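Local coordinates for amino acid adenylation domain-containing protein (Bacillus stratosphericus LAMA 585, PDB 6ULY), which probably selects an alpha-keto acid and activates it as an acyl adenylate, serving as the adenylation domain of a nonribosomal depsipeptide synthetase module, at residues A[196-204]-A[228-237]; A[125-136]-A[148-156]. All coordinates share one frame; numbering follows the deposited sequence.

Contact 1: A[196-204]-A[228-237]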
ATOM      1  N   VAL A 196       0.126  -7.646  25.581  1.00 40.01           N
ATOM      2  CA  VAL A 196      -0.825  -8.745  25.445  1.00 38.37           C
ATOM      3  C   VAL A 196      -1.587  -8.949  26.749  1.00 35.79           C
ATOM      4  O   VAL A 196      -2.823  -8.967  26.768  1.00 36.05           O
ATOM      5  CB  VAL A 196      -0.096 -10.025  25.002  1.00 38.68           C
ATOM      6  CG1 VAL A 196      -1.035 -11.206  25.021  1.00 44.83           C
ATOM      7  CG2 VAL A 196       0.502  -9.825  23.607  1.00 39.48           C
ATOM      8  N   LEU A 197      -0.862  -9.077  27.864  1.00 36.48           N
ATOM      9  CA  LEU A 197      -1.525  -9.330  29.139  1.00 38.99           C
ATOM     10  C   LEU A 197      -2.455  -8.194  29.528  1.00 39.30           C
ATOM     11  O   LEU A 197      -3.473  -8.425  30.193  1.00 44.95           O
ATOM     12  CB  LEU A 197      -0.490  -9.553  30.236  1.00 43.63           C
ATOM     13  CG  LEU A 197       0.186 -10.924  30.234  1.00 39.07           C
ATOM     14  CD1 LEU A 197       1.310 -10.949  31.256  1.00 44.18           C
ATOM     15  CD2 LEU A 197      -0.824 -12.016  30.518  1.00 41.52           C
ATOM     16  N   ALA A 198      -2.126  -6.963  29.132  1.00 38.93           N
ATOM     17  CA  ALA A 198      -3.010  -5.839  29.416  1.00 42.01           C
ATOM     18  C   ALA A 198      -4.343  -6.003  28.702  1.00 38.25           C
ATOM     19  O   ALA A 198      -5.402  -5.703  29.266  1.00 35.55           O
ATOM     20  CB  ALA A 198      -2.341  -4.527  29.004  1.00 43.07           C
ATOM     21  N   ASN A 199      -4.311  -6.467  27.451  1.00 40.39           N
ATOM     22  CA  ASN A 199      -5.554  -6.762  26.749  1.00 41.81           C
ATOM     23  C   ASN A 199      -6.273  -7.941  27.390  1.00 37.18           C
ATOM     24  O   ASN A 199      -7.497  -7.910  27.568  1.00 37.91           O
ATOM     25  CB  ASN A 199      -5.270  -7.051  25.277  1.00 43.73           C
ATOM     26  CG  ASN A 199      -6.533  -7.279  24.480  1.00 37.75           C
ATOM     27  OD1 ASN A 199      -7.191  -8.310  24.617  1.00 44.20           O
ATOM     28  ND2 ASN A 199      -6.883  -6.315  23.644  1.00 34.73           N
ATOM     29  N   VAL A 200      -5.530  -8.987  27.748  1.00 33.01           N
ATOM     30  CA  VAL A 200      -6.142 -10.141  28.397  1.00 37.99           C
ATOM     31  C   VAL A 200      -6.846  -9.711  29.677  1.00 45.61           C
ATOM     32  O   VAL A 200      -8.015 -10.040  29.907  1.00 43.01           O
ATOM     33  CB  VAL A 200      -5.082 -11.221  28.672  1.00 38.05           C
ATOM     34  CG1 VAL A 200      -5.573 -12.190  29.727  1.00 40.40           C
ATOM     35  CG2 VAL A 200      -4.728 -11.960  27.386  1.00 38.44           C
ATOM     36  N   LYS A 201      -6.144  -8.953  30.527  1.00 44.39           N
ATOM     37  CA  LYS A 201      -6.724  -8.552  31.804  1.00 37.46           C
ATOM     38  C   LYS A 201      -7.898  -7.607  31.602  1.00 36.27           C
ATOM     39  O   LYS A 201      -8.914  -7.715  32.295  1.00 43.51           O
ATOM     40  CB  LYS A 201      -5.649  -7.915  32.681  1.00 45.47           C
ATOM     41  CG  LYS A 201      -4.553  -8.894  33.070  1.00 41.67           C
ATOM     42  CD  LYS A 201      -3.401  -8.221  33.795  1.00 54.45           C
ATOM     43  CE  LYS A 201      -2.366  -9.249  34.224  1.00 50.56           C
ATOM     44  NZ  LYS A 201      -1.181  -8.633  34.867  1.00 60.75           N
ATOM     45  N   GLY A 202      -7.784  -6.676  30.657  1.00 45.61           N
ATOM     46  CA  GLY A 202      -8.925  -5.836  30.335  1.00 44.13           C
ATOM     47  C   GLY A 202     -10.094  -6.640  29.802  1.00 40.88           C
ATOM     48  O   GLY A 202     -11.245  -6.407  30.178  1.00 41.97           O
ATOM     49  N   THR A 203      -9.813  -7.603  28.920  1.00 40.93           N
ATOM     50  CA  THR A 203     -10.877  -8.420  28.347  1.00 45.40           C
ATOM     51  C   THR A 203     -11.558  -9.269  29.416  1.00 40.68           C
ATOM     52  O   THR A 203     -12.788  -9.392  29.430  1.00 40.42           O
ATOM     53  CB  THR A 203     -10.310  -9.306  27.234  1.00 41.58           C
ATOM     54  OG1 THR A 203      -9.946  -8.486  26.114  1.00 40.12           O
ATOM     55  CG2 THR A 203     -11.328 -10.360  26.789  1.00 38.07           C
ATOM     56  N   VAL A 204     -10.774  -9.858  30.323  1.00 39.76           N
ATOM     57  CA  VAL A 204     -11.353 -10.681  31.383  1.00 43.70           C
ATOM     58  C   VAL A 204     -12.268  -9.847  32.272  1.00 46.54           C
ATOM     59  O   VAL A 204     -13.354 -10.294  32.661  1.00 47.53           O
ATOM     60  CB  VAL A 204     -10.235 -11.354  32.201  1.00 45.44           C
ATOM     61  CG1 VAL A 204     -10.802 -11.988  33.471  1.00 39.34           C
ATOM     62  CG2 VAL A 204      -9.516 -12.393  31.357  1.00 43.16           C
ATOM     63  N   VAL A 228      -4.939 -14.247  21.290  1.00 36.06           N
ATOM     64  CA  VAL A 228      -5.044 -13.427  22.493  1.00 39.27           C
ATOM     65  C   VAL A 228      -6.455 -13.485  23.059  1.00 35.44           C
ATOM     66  O   VAL A 228      -6.659 -13.939  24.190  1.00 38.26           O
ATOM     67  CB  VAL A 228      -4.639 -11.965  22.219  1.00 35.79           C
ATOM     68  CG1 VAL A 228      -4.746 -11.135  23.501  1.00 36.90           C
ATOM     69  CG2 VAL A 228      -3.232 -11.896  21.650  1.00 36.83           C
ATOM     70  N   MET A 229      -7.439 -13.019  22.285  1.00 31.06           N
ATOM     71  CA  MET A 229      -8.776 -12.841  22.841  1.00 35.24           C
ATOM     72  C   MET A 229      -9.329 -14.137  23.422  1.00 36.97           C
ATOM     73  O   MET A 229     -10.163 -14.098  24.333  1.00 39.12           O
ATOM     74  CB  MET A 229      -9.730 -12.299  21.777  1.00 26.75           C
ATOM     75  CG  MET A 229     -11.117 -11.989  22.313  1.00 30.38           C
ATOM     76  SD  MET A 229     -12.216 -11.250  21.087  1.00 38.10           S
ATOM     77  CE  MET A 229     -12.378 -12.591  19.909  1.00 38.07           C
ATOM     78  N   PHE A 230      -8.873 -15.289  22.929  1.00 35.14           N
ATOM     79  CA  PHE A 230      -9.374 -16.573  23.413  1.00 41.25           C
ATOM     80  C   PHE A 230      -8.255 -17.408  24.019  1.00 38.74           C
ATOM     81  O   PHE A 230      -8.250 -17.610  25.236  1.00 39.03           O
ATOM     82  CB  PHE A 230     -10.106 -17.308  22.290  1.00 34.87           C
ATOM     83  CG  PHE A 230     -11.588 -17.076  22.312  1.00 36.96           C
ATOM     84  CD1 PHE A 230     -12.459 -18.105  22.611  1.00 35.74           C
ATOM     85  CD2 PHE A 230     -12.106 -15.809  22.087  1.00 39.47           C
ATOM     86  CE1 PHE A 230     -13.819 -17.888  22.659  1.00 39.83           C
ATOM     87  CE2 PHE A 230     -13.467 -15.584  22.138  1.00 40.25           C
ATOM     88  CZ  PHE A 230     -14.325 -16.626  22.423  1.00 40.53           C
ATOM     89  N   HIS A 231      -7.293 -17.880  23.227  1.00 36.55           N
ATOM     90  CA  HIS A 231      -6.319 -18.825  23.763  1.00 40.79           C
ATOM     91  C   HIS A 231      -5.641 -18.270  25.015  1.00 42.14           C
ATOM     92  O   HIS A 231      -5.656 -18.910  26.073  1.00 36.32           O
ATOM     93  CB  HIS A 231      -5.285 -19.183  22.697  1.00 34.22           C
ATOM     94  CG  HIS A 231      -4.202 -20.088  23.196  1.00 40.28           C
ATOM     95  ND1 HIS A 231      -4.461 -21.302  23.797  1.00 42.14           N
ATOM     96  CD2 HIS A 231      -2.855 -19.950  23.192  1.00 39.54           C
ATOM     97  CE1 HIS A 231      -3.319 -21.876  24.134  1.00 37.06           C
ATOM     98  NE2 HIS A 231      -2.330 -21.075  23.780  1.00 42.91           N
ATOM     99  N   LEU A 232      -5.053 -17.071  24.922  1.00 38.01           N
ATOM    100  CA  LEU A 232      -4.329 -16.536  26.073  1.00 37.59           C
ATOM    101  C   LEU A 232      -5.284 -16.119  27.186  1.00 35.64           C
ATOM    102  O   LEU A 232      -4.978 -16.299  28.370  1.00 40.10           O
ATOM    103  CB  LEU A 232      -3.444 -15.364  25.652  1.00 38.99           C
ATOM    104  CG  LEU A 232      -2.203 -15.743  24.841  1.00 40.59           C
ATOM    105  CD1 LEU A 232      -1.415 -14.494  24.472  1.00 37.26           C
ATOM    106  CD2 LEU A 232      -1.320 -16.731  25.590  1.00 38.72           C
ATOM    107  N   VAL A 233      -6.440 -15.557  26.834  1.00 38.50           N
ATOM    108  CA  VAL A 233      -7.455 -15.283  27.847  1.00 30.07           C
ATOM    109  C   VAL A 233      -7.826 -16.567  28.576  1.00 42.77           C
ATOM    110  O   VAL A 233      -8.033 -16.572  29.796  1.00 41.53           O
ATOM    111  CB  VAL A 233      -8.690 -14.626  27.206  1.00 37.31           C
ATOM    112  CG1 VAL A 233      -9.909 -14.790  28.104  1.00 42.68           C
ATOM    113  CG2 VAL A 233      -8.428 -13.155  26.930  1.00 42.36           C
ATOM    114  N   ASN A 234      -7.911 -17.678  27.840  1.00 40.74           N
ATOM    115  CA  ASN A 234      -8.319 -18.941  28.443  1.00 36.55           C
ATOM    116  C   ASN A 234      -7.245 -19.474  29.384  1.00 38.12           C
ATOM    117  O   ASN A 234      -7.546 -19.903  30.501  1.00 41.66           O
ATOM    118  CB  ASN A 234      -8.636 -19.962  27.350  1.00 38.61           C
ATOM    119  CG  ASN A 234      -9.868 -19.598  26.550  1.00 39.11           C
ATOM    120  OD1 ASN A 234     -10.811 -19.000  27.072  1.00 42.07           O
ATOM    121  ND2 ASN A 234      -9.866 -19.955  25.272  1.00 42.87           N
ATOM    122  N   VAL A 235      -5.982 -19.462  28.947  1.00 37.85           N
ATOM    123  CA  VAL A 235      -4.900 -19.918  29.814  1.00 38.52           C
ATOM    124  C   VAL A 235      -4.782 -19.015  31.038  1.00 42.60           C
ATOM    125  O   VAL A 235      -4.537 -19.488  32.155  1.00 39.55           O
ATOM    126  CB  VAL A 235      -3.573 -19.985  29.033  1.00 35.72           C
ATOM    127  CG1 VAL A 235      -2.481 -20.619  29.886  1.00 43.14           C
ATOM    128  CG2 VAL A 235      -3.748 -20.772  27.744  1.00 41.43           C
ATOM    129  N   TYR A 236      -4.961 -17.702  30.849  1.00 40.82           N
ATOM    130  CA  TYR A 236      -4.856 -16.766  31.966  1.00 39.54           C
ATOM    131  C   TYR A 236      -5.931 -17.032  33.014  1.00 43.05           C
ATOM    132  O   TYR A 236      -5.659 -16.994  34.222  1.00 43.55           O
ATOM    133  CB  TYR A 236      -4.962 -15.327  31.459  1.00 42.82           C
ATOM    134  CG  TYR A 236      -4.875 -14.294  32.561  1.00 44.80           C
ATOM    135  CD1 TYR A 236      -6.022 -13.792  33.165  1.00 41.14           C
ATOM    136  CD2 TYR A 236      -3.641 -13.822  32.999  1.00 45.17           C
ATOM    137  CE1 TYR A 236      -5.944 -12.845  34.177  1.00 40.84           C
ATOM    138  CE2 TYR A 236      -3.553 -12.874  34.006  1.00 45.98           C
ATOM    139  CZ  TYR A 236      -4.706 -12.390  34.591  1.00 44.27           C
ATOM    140  OH  TYR A 236      -4.617 -11.449  35.594  1.00 46.56           O
ATOM    141  N   THR A 237      -7.168 -17.259  32.575  1.00 40.76           N
ATOM    142  CA  THR A 237      -8.217 -17.677  33.492  1.00 46.24           C
ATOM    143  C   THR A 237      -8.095 -19.143  33.883  1.00 39.23           C
ATOM    144  O   THR A 237      -8.781 -19.578  34.812  1.00 48.01           O
ATOM    145  CB  THR A 237      -9.599 -17.432  32.877  1.00 41.23           C
ATOM    146  OG1 THR A 237      -9.770 -18.260  31.717  1.00 44.94           O
ATOM    147  CG2 THR A 237      -9.761 -15.959  32.490  1.00 41.57           C
TER
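Val200 and Val233 mark where helix 196-204 crosses helix 228-237, the two axes 9.5 Å apart at closest approach and inclined at 78°. Val200 is the central knob, set among Val228, Leu232, Val233 and Tyr236, and its two methyls divide the work. Val200 CG1, placed anti to the backbone N (chi1 161°), reaches Tyr236 CG at 3.6 Å, while Val200 CG2 lies 3.9 Å from Val233 CG2 and also meets Val228 CG1 and Leu232 CB. Tyr236 answers as a knob from the other helix, seated among Leu197, Val200, Lys201 and Val204. This reciprocal knobs-into-holes packing joins two helices of the AMP-binding fold of the ANL clan. The extended Lys201 chain runs across the outer end of the tyrosine at about a right angle, bringing CE to 3.4 Å from Tyr236 OH; its NZ carries on to the backbone oxygens of Val11, Gln13 and Ala15. Toward the C-terminal ends, Val204 CG2 touches Thr237 CG2 at 3.7 Å. At the start of 196-204, Val196 CG1 presses on Leu232 CD1 at 3.4 Å, a tight fit. Asn199 OD1 stands 3.9 Å from Val228 CG1, whereas its ND2 is hydrogen-bonded to Ala339 O of strand 338-342.

Contact 2: A[125-136]-A[148-156]; sequences LILTDDSLIEEV and LRVAAVEPM
Thr128 and Val150 reach for each other diagonally on one face of a parallel strand pair, Thr128 CG2 lying a tight 3.4 Å from Val150 CG1. With Thr128 OG1 anti to the backbone N (chi1 169°), CG2 is left to face Val150. Helix 130-136 covers this face: the Ile133 side chain runs antiparallel alongside Val150, Ile133 CG1 to Val150 CG1 at 3.8 Å, and Val136 CG1 packs against the same valine. On the other face, Leu127 stands across Val153 at about a right angle, its CG 3.7 Å from Val153 CG2, while its CD1 meets Met156 CE; helices 46-62 and 78-91 close over this cluster. In the sheet itself, Ile126 N donates a hydrogen bond to Arg149 O at 2.9 Å and 169°, and the pairing continues from Ala151 N to Ile126 O, Thr128 N to Ala151 O and Val153 N to Thr128 O. Past the strand ends, Glu154 bends at chi2 (89°) and Asp130 N approaches its OE1 from above the carboxylate plane, at 3.3 Å. The Asp130 and Glu154 carboxylates have nearly parallel planes, with Asp130 OD2 3.5 Å from Glu154 OE1, which may raise their proton affinity. Asp129 OD2 is held by the backbone N of Ser76 and Ser77. Strand 150-152, at one edge of its mixed sheet, follows strand 125-128 through a helical segment, a classic beta-alpha-beta crossover.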
ATOM      1  N   LEU A 125      14.235 -19.996  11.674  1.00 46.34           N
ATOM      2  CA  LEU A 125      13.783 -21.373  11.576  1.00 37.82           C
ATOM      3  C   LEU A 125      12.276 -21.398  11.380  1.00 40.91           C
ATOM      4  O   LEU A 125      11.534 -20.723  12.099  1.00 43.65           O
ATOM      5  CB  LEU A 125      14.165 -22.152  12.838  1.00 45.52           C
ATOM      6  CG  LEU A 125      13.519 -23.534  13.005  1.00 45.31           C
ATOM      7  CD1 LEU A 125      14.041 -24.499  11.953  1.00 45.78           C
ATOM      8  CD2 LEU A 125      13.759 -24.076  14.405  1.00 50.79           C
ATOM      9  N   ILE A 126      11.825 -22.174  10.406  1.00 43.04           N
ATOM     10  CA  ILE A 126      10.400 -22.391  10.199  1.00 38.76           C
ATOM     11  C   ILE A 126       9.996 -23.643  10.962  1.00 47.71           C
ATOM     12  O   ILE A 126      10.610 -24.706  10.811  1.00 45.37           O
ATOM     13  CB  ILE A 126      10.063 -22.512   8.704  1.00 40.64           C
ATOM     14  CG1 ILE A 126      10.504 -21.245   7.953  1.00 41.08           C
ATOM     15  CG2 ILE A 126       8.569 -22.753   8.528  1.00 43.23           C
ATOM     16  CD1 ILE A 126      10.326 -21.319   6.446  1.00 39.44           C
ATOM     17  N   LEU A 127       8.974 -23.505  11.797  1.00 47.51           N
ATOM     18  CA  LEU A 127       8.448 -24.580  12.620  1.00 44.01           C
ATOM     19  C   LEU A 127       7.065 -24.936  12.100  1.00 47.62           C
ATOM     20  O   LEU A 127       6.237 -24.045  11.878  1.00 44.69           O
ATOM     21  CB  LEU A 127       8.380 -24.141  14.082  1.00 46.41           C
ATOM     22  CG  LEU A 127       8.645 -25.167  15.176  1.00 49.94           C
ATOM     23  CD1 LEU A 127       9.979 -25.855  14.968  1.00 52.93           C
ATOM     24  CD2 LEU A 127       8.602 -24.465  16.520  1.00 48.03           C
ATOM     25  N   THR A 128       6.812 -26.230  11.909  1.00 47.73           N
ATOM     26  CA  THR A 128       5.617 -26.661  11.200  1.00 51.07           C
ATOM     27  C   THR A 128       5.214 -28.052  11.679  1.00 53.92           C
ATOM     28  O   THR A 128       5.735 -28.562  12.676  1.00 55.51           O
ATOM     29  CB  THR A 128       5.856 -26.634   9.683  1.00 47.95           C
ATOM     30  OG1 THR A 128       4.772 -27.286   9.010  1.00 52.32           O
ATOM     31  CG2 THR A 128       7.162 -27.332   9.334  1.00 48.84           C
ATOM     32  N   ASP A 129       4.272 -28.653  10.957  1.00 58.85           N
ATOM     33  CA  ASP A 129       3.740 -29.980  11.218  1.00 50.10           C
ATOM     34  C   ASP A 129       4.407 -31.027  10.336  1.00 53.27           C
ATOM     35  O   ASP A 129       5.009 -30.718   9.306  1.00 49.74           O
ATOM     36  CB  ASP A 129       2.237 -30.016  10.943  1.00 50.01           C
ATOM     37  CG  ASP A 129       1.461 -29.182  11.905  1.00 52.79           C
ATOM     38  OD1 ASP A 129       1.849 -29.152  13.088  1.00 62.56           O
ATOM     39  OD2 ASP A 129       0.468 -28.558  11.480  1.00 52.66           O
ATOM     40  N   ASP A 130       4.250 -32.289  10.736  1.00 57.48           N
ATOM     41  CA  ASP A 130       4.639 -33.378   9.850  1.00 54.68           C
ATOM     42  C   ASP A 130       3.802 -33.370   8.576  1.00 52.71           C
ATOM     43  O   ASP A 130       4.307 -33.692   7.495  1.00 53.63           O
ATOM     44  CB  ASP A 130       4.506 -34.720  10.572  1.00 55.85           C
ATOM     45  CG  ASP A 130       5.651 -34.986  11.541  1.00 57.21           C
ATOM     46  OD1 ASP A 130       6.817 -34.714  11.185  1.00 57.95           O
ATOM     47  OD2 ASP A 130       5.384 -35.478  12.656  1.00 62.75           O
ATOM     48  N   SER A 131       2.528 -32.984   8.681  1.00 49.96           N
ATOM     49  CA  SER A 131       1.652 -32.919   7.517  1.00 54.23           C
ATOM     50  C   SER A 131       2.009 -31.782   6.562  1.00 57.89           C
ATOM     51  O   SER A 131       1.516 -31.779   5.429  1.00 64.10           O
ATOM     52  CB  SER A 131       0.197 -32.771   7.971  1.00 55.36           C
ATOM     53  OG  SER A 131      -0.043 -31.480   8.504  1.00 64.88           O
ATOM     54  N   LEU A 132       2.847 -30.828   6.980  1.00 55.37           N
ATOM     55  CA  LEU A 132       3.229 -29.702   6.139  1.00 51.06           C
ATOM     56  C   LEU A 132       4.715 -29.623   5.826  1.00 52.03           C
ATOM     57  O   LEU A 132       5.089 -28.888   4.905  1.00 54.71           O
ATOM     58  CB  LEU A 132       2.830 -28.371   6.795  1.00 53.90           C
ATOM     59  CG  LEU A 132       1.372 -27.921   6.725  1.00 57.95           C
ATOM     60  CD1 LEU A 132       1.220 -26.604   7.471  1.00 54.80           C
ATOM     61  CD2 LEU A 132       0.905 -27.775   5.286  1.00 59.89           C
ATOM     62  N   ILE A 133       5.571 -30.335   6.560  1.00 52.62           N
ATOM     63  CA  ILE A 133       7.005 -30.093   6.435  1.00 52.64           C
ATOM     64  C   ILE A 133       7.482 -30.358   5.015  1.00 51.28           C
ATOM     65  O   ILE A 133       8.384 -29.673   4.518  1.00 58.52           O
ATOM     66  CB  ILE A 133       7.788 -30.937   7.462  1.00 51.44           C
ATOM     67  CG1 ILE A 133       9.270 -30.556   7.429  1.00 56.00           C
ATOM     68  CG2 ILE A 133       7.605 -32.421   7.185  1.00 57.31           C
ATOM     69  CD1 ILE A 133      10.082 -31.132   8.565  1.00 63.93           C
ATOM     70  N   GLU A 134       6.892 -31.341   4.334  1.00 55.71           N
ATOM     71  CA  GLU A 134       7.261 -31.593   2.945  1.00 51.94           C
ATOM     72  C   GLU A 134       6.929 -30.389   2.070  1.00 53.14           C
ATOM     73  O   GLU A 134       7.774 -29.910   1.303  1.00 52.55           O
ATOM     74  CB  GLU A 134       6.550 -32.846   2.434  1.00 62.21           C
ATOM     75  N   GLU A 135       5.699 -29.884   2.178  1.00 56.58           N
ATOM     76  CA  GLU A 135       5.312 -28.691   1.431  1.00 53.66           C
ATOM     77  C   GLU A 135       6.200 -27.506   1.790  1.00 55.53           C
ATOM     78  O   GLU A 135       6.762 -26.844   0.909  1.00 60.48           O
ATOM     79  CB  GLU A 135       3.844 -28.360   1.705  1.00 57.53           C
ATOM     80  CG  GLU A 135       2.866 -29.440   1.261  1.00 61.70           C
ATOM     81  CD  GLU A 135       1.476 -29.254   1.848  1.00 80.85           C
ATOM     82  OE1 GLU A 135       1.091 -30.055   2.728  1.00 75.31           O
ATOM     83  OE2 GLU A 135       0.775 -28.303   1.436  1.00 76.00           O
ATOM     84  N   VAL A 136       6.335 -27.219   3.086  1.00 53.61           N
ATOM     85  CA  VAL A 136       7.101 -26.050   3.512  1.00 51.15           C
ATOM     86  C   VAL A 136       8.540 -26.135   3.026  1.00 54.04           C
ATOM     87  O   VAL A 136       9.161 -25.109   2.721  1.00 51.63           O
ATOM     88  CB  VAL A 136       7.034 -25.900   5.044  1.00 51.19           C
ATOM     89  CG1 VAL A 136       8.008 -24.838   5.515  1.00 51.48           C
ATOM     90  CG2 VAL A 136       5.617 -25.563   5.486  1.00 49.34           C
ATOM     91  N   LEU A 148      17.028 -21.767   3.913  1.00 62.79           N
ATOM     92  CA  LEU A 148      15.791 -22.268   4.492  1.00 61.22           C
ATOM     93  C   LEU A 148      16.096 -23.377   5.492  1.00 65.21           C
ATOM     94  O   LEU A 148      16.904 -24.270   5.219  1.00 63.77           O
ATOM     95  CB  LEU A 148      14.858 -22.783   3.396  1.00 58.41           C
ATOM     96  CG  LEU A 148      13.426 -23.079   3.846  1.00 60.38           C
ATOM     97  CD1 LEU A 148      12.727 -21.796   4.266  1.00 55.56           C
ATOM     98  CD2 LEU A 148      12.640 -23.781   2.751  1.00 60.13           C
ATOM     99  N   ARG A 149      15.451 -23.307   6.656  1.00 63.38           N
ATOM    100  CA  ARG A 149      15.588 -24.312   7.703  1.00 59.07           C
ATOM    101  C   ARG A 149      14.203 -24.630   8.243  1.00 52.28           C
ATOM    102  O   ARG A 149      13.470 -23.721   8.646  1.00 52.83           O
ATOM    103  CB  ARG A 149      16.500 -23.824   8.835  1.00 60.48           C
ATOM    104  CG  ARG A 149      17.974 -23.780   8.472  1.00 68.99           C
ATOM    105  CD  ARG A 149      18.775 -23.047   9.538  1.00 89.71           C
ATOM    106  NE  ARG A 149      20.197 -22.967   9.211  1.00110.21           N
ATOM    107  CZ  ARG A 149      21.086 -22.254   9.895  1.00112.68           C
ATOM    108  NH1 ARG A 149      20.708 -21.545  10.952  1.00105.42           N
ATOM    109  NH2 ARG A 149      22.359 -22.243   9.521  1.00101.92           N
ATOM    110  N   VAL A 150      13.849 -25.914   8.246  1.00 50.13           N
ATOM    111  CA  VAL A 150      12.529 -26.364   8.664  1.00 49.44           C
ATOM    112  C   VAL A 150      12.683 -27.476   9.693  1.00 52.34           C
ATOM    113  O   VAL A 150      13.672 -28.217   9.694  1.00 53.15           O
ATOM    114  CB  VAL A 150      11.686 -26.852   7.465  1.00 49.84           C
ATOM    115  CG1 VAL A 150      10.215 -26.948   7.848  1.00 48.27           C
ATOM    116  CG2 VAL A 150      11.881 -25.932   6.265  1.00 54.09           C
ATOM    117  N   ALA A 151      11.692 -27.589  10.575  1.00 52.55           N
ATOM    118  CA  ALA A 151      11.686 -28.626  11.594  1.00 50.57           C
ATOM    119  C   ALA A 151      10.252 -28.848  12.047  1.00 50.74           C
ATOM    120  O   ALA A 151       9.502 -27.887  12.236  1.00 50.91           O
ATOM    121  CB  ALA A 151      12.575 -28.248  12.784  1.00 57.27           C
ATOM    122  N   ALA A 152       9.878 -30.114  12.206  1.00 49.01           N
ATOM    123  CA  ALA A 152       8.540 -30.471  12.646  1.00 50.50           C
ATOM    124  C   ALA A 152       8.483 -30.535  14.167  1.00 47.71           C
ATOM    125  O   ALA A 152       9.482 -30.810  14.836  1.00 48.61           O
ATOM    126  CB  ALA A 152       8.113 -31.814  12.053  1.00 49.12           C
ATOM    127  N   VAL A 153       7.288 -30.289  14.703  1.00 42.68           N
ATOM    128  CA  VAL A 153       7.095 -30.240  16.148  1.00 46.89           C
ATOM    129  C   VAL A 153       6.859 -31.630  16.733  1.00 50.49           C
ATOM    130  O   VAL A 153       7.410 -31.960  17.787  1.00 50.44           O
ATOM    131  CB  VAL A 153       5.933 -29.284  16.475  1.00 47.31           C
ATOM    132  CG1 VAL A 153       5.417 -29.523  17.884  1.00 52.10           C
ATOM    133  CG2 VAL A 153       6.376 -27.839  16.307  1.00 50.38           C
ATOM    134  N   GLU A 154       6.032 -32.453  16.088  1.00 46.81           N
ATOM    135  CA  GLU A 154       5.721 -33.779  16.627  1.00 55.50           C
ATOM    136  C   GLU A 154       6.967 -34.575  16.993  1.00 49.33           C
ATOM    137  O   GLU A 154       7.025 -35.105  18.112  1.00 50.26           O
ATOM    138  CB  GLU A 154       4.854 -34.557  15.628  1.00 46.57           C
ATOM    139  CG  GLU A 154       3.440 -34.011  15.459  1.00 50.35           C
ATOM    140  CD  GLU A 154       3.341 -32.955  14.365  1.00 53.76           C
ATOM    141  OE1 GLU A 154       4.384 -32.382  13.991  1.00 48.05           O
ATOM    142  OE2 GLU A 154       2.218 -32.708  13.873  1.00 52.59           O
ATOM    143  N   PRO A 155       7.984 -34.686  16.139  1.00 51.66           N
ATOM    144  CA  PRO A 155       9.225 -35.354  16.565  1.00 57.14           C
ATOM    145  C   PRO A 155       9.787 -34.829  17.879  1.00 61.36           C
ATOM    146  O   PRO A 155      10.382 -35.601  18.642  1.00 62.32           O
ATOM    147  CB  PRO A 155      10.184 -35.076  15.400  1.00 63.23           C
ATOM    148  CG  PRO A 155       9.303 -34.848  14.223  1.00 61.75           C
ATOM    149  CD  PRO A 155       8.072 -34.182  14.756  1.00 53.82           C
ATOM    150  N   MET A 156       9.623 -33.533  18.164  1.00 60.46           N
ATOM    151  CA  MET A 156      10.160 -32.974  19.400  1.00 57.65           C
ATOM    152  C   MET A 156       9.362 -33.419  20.615  1.00 55.80           C
ATOM    153  O   MET A 156       9.904 -33.453  21.727  1.00 54.23           O
ATOM    154  CB  MET A 156      10.183 -31.447  19.320  1.00 53.80           C
ATOM    155  CG  MET A 156      10.977 -30.898  18.150  1.00 53.98           C
ATOM    156  SD  MET A 156      10.929 -29.098  18.002  1.00 53.78           S
ATOM    157  CE  MET A 156      11.819 -28.859  16.471  1.00 49.32           C
TER

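In the fold
Both contacts fall within the AMP-binding region, with contact 2 completed along the chain before contact 1 begins. Their centres are 28 Å apart and their nearest atoms about 13 Å, so they do not touch. Helix 78-91 bridges the gap: its Ala80 and Ala84 meet the 125-136/148-156 pair, while Val82, Phe85 and Trp86 meet side chains of 228-237. Contact 1 is the one beside the ligand, since Met229 touches the bound keto acyl adenylate and the side chain of Asn199 lies about 7 Å from it. Contact 2 supplies no residue to that pocket, and its centre lies about 26 Å from the centre of the chain, against about 15 Å for contact 1.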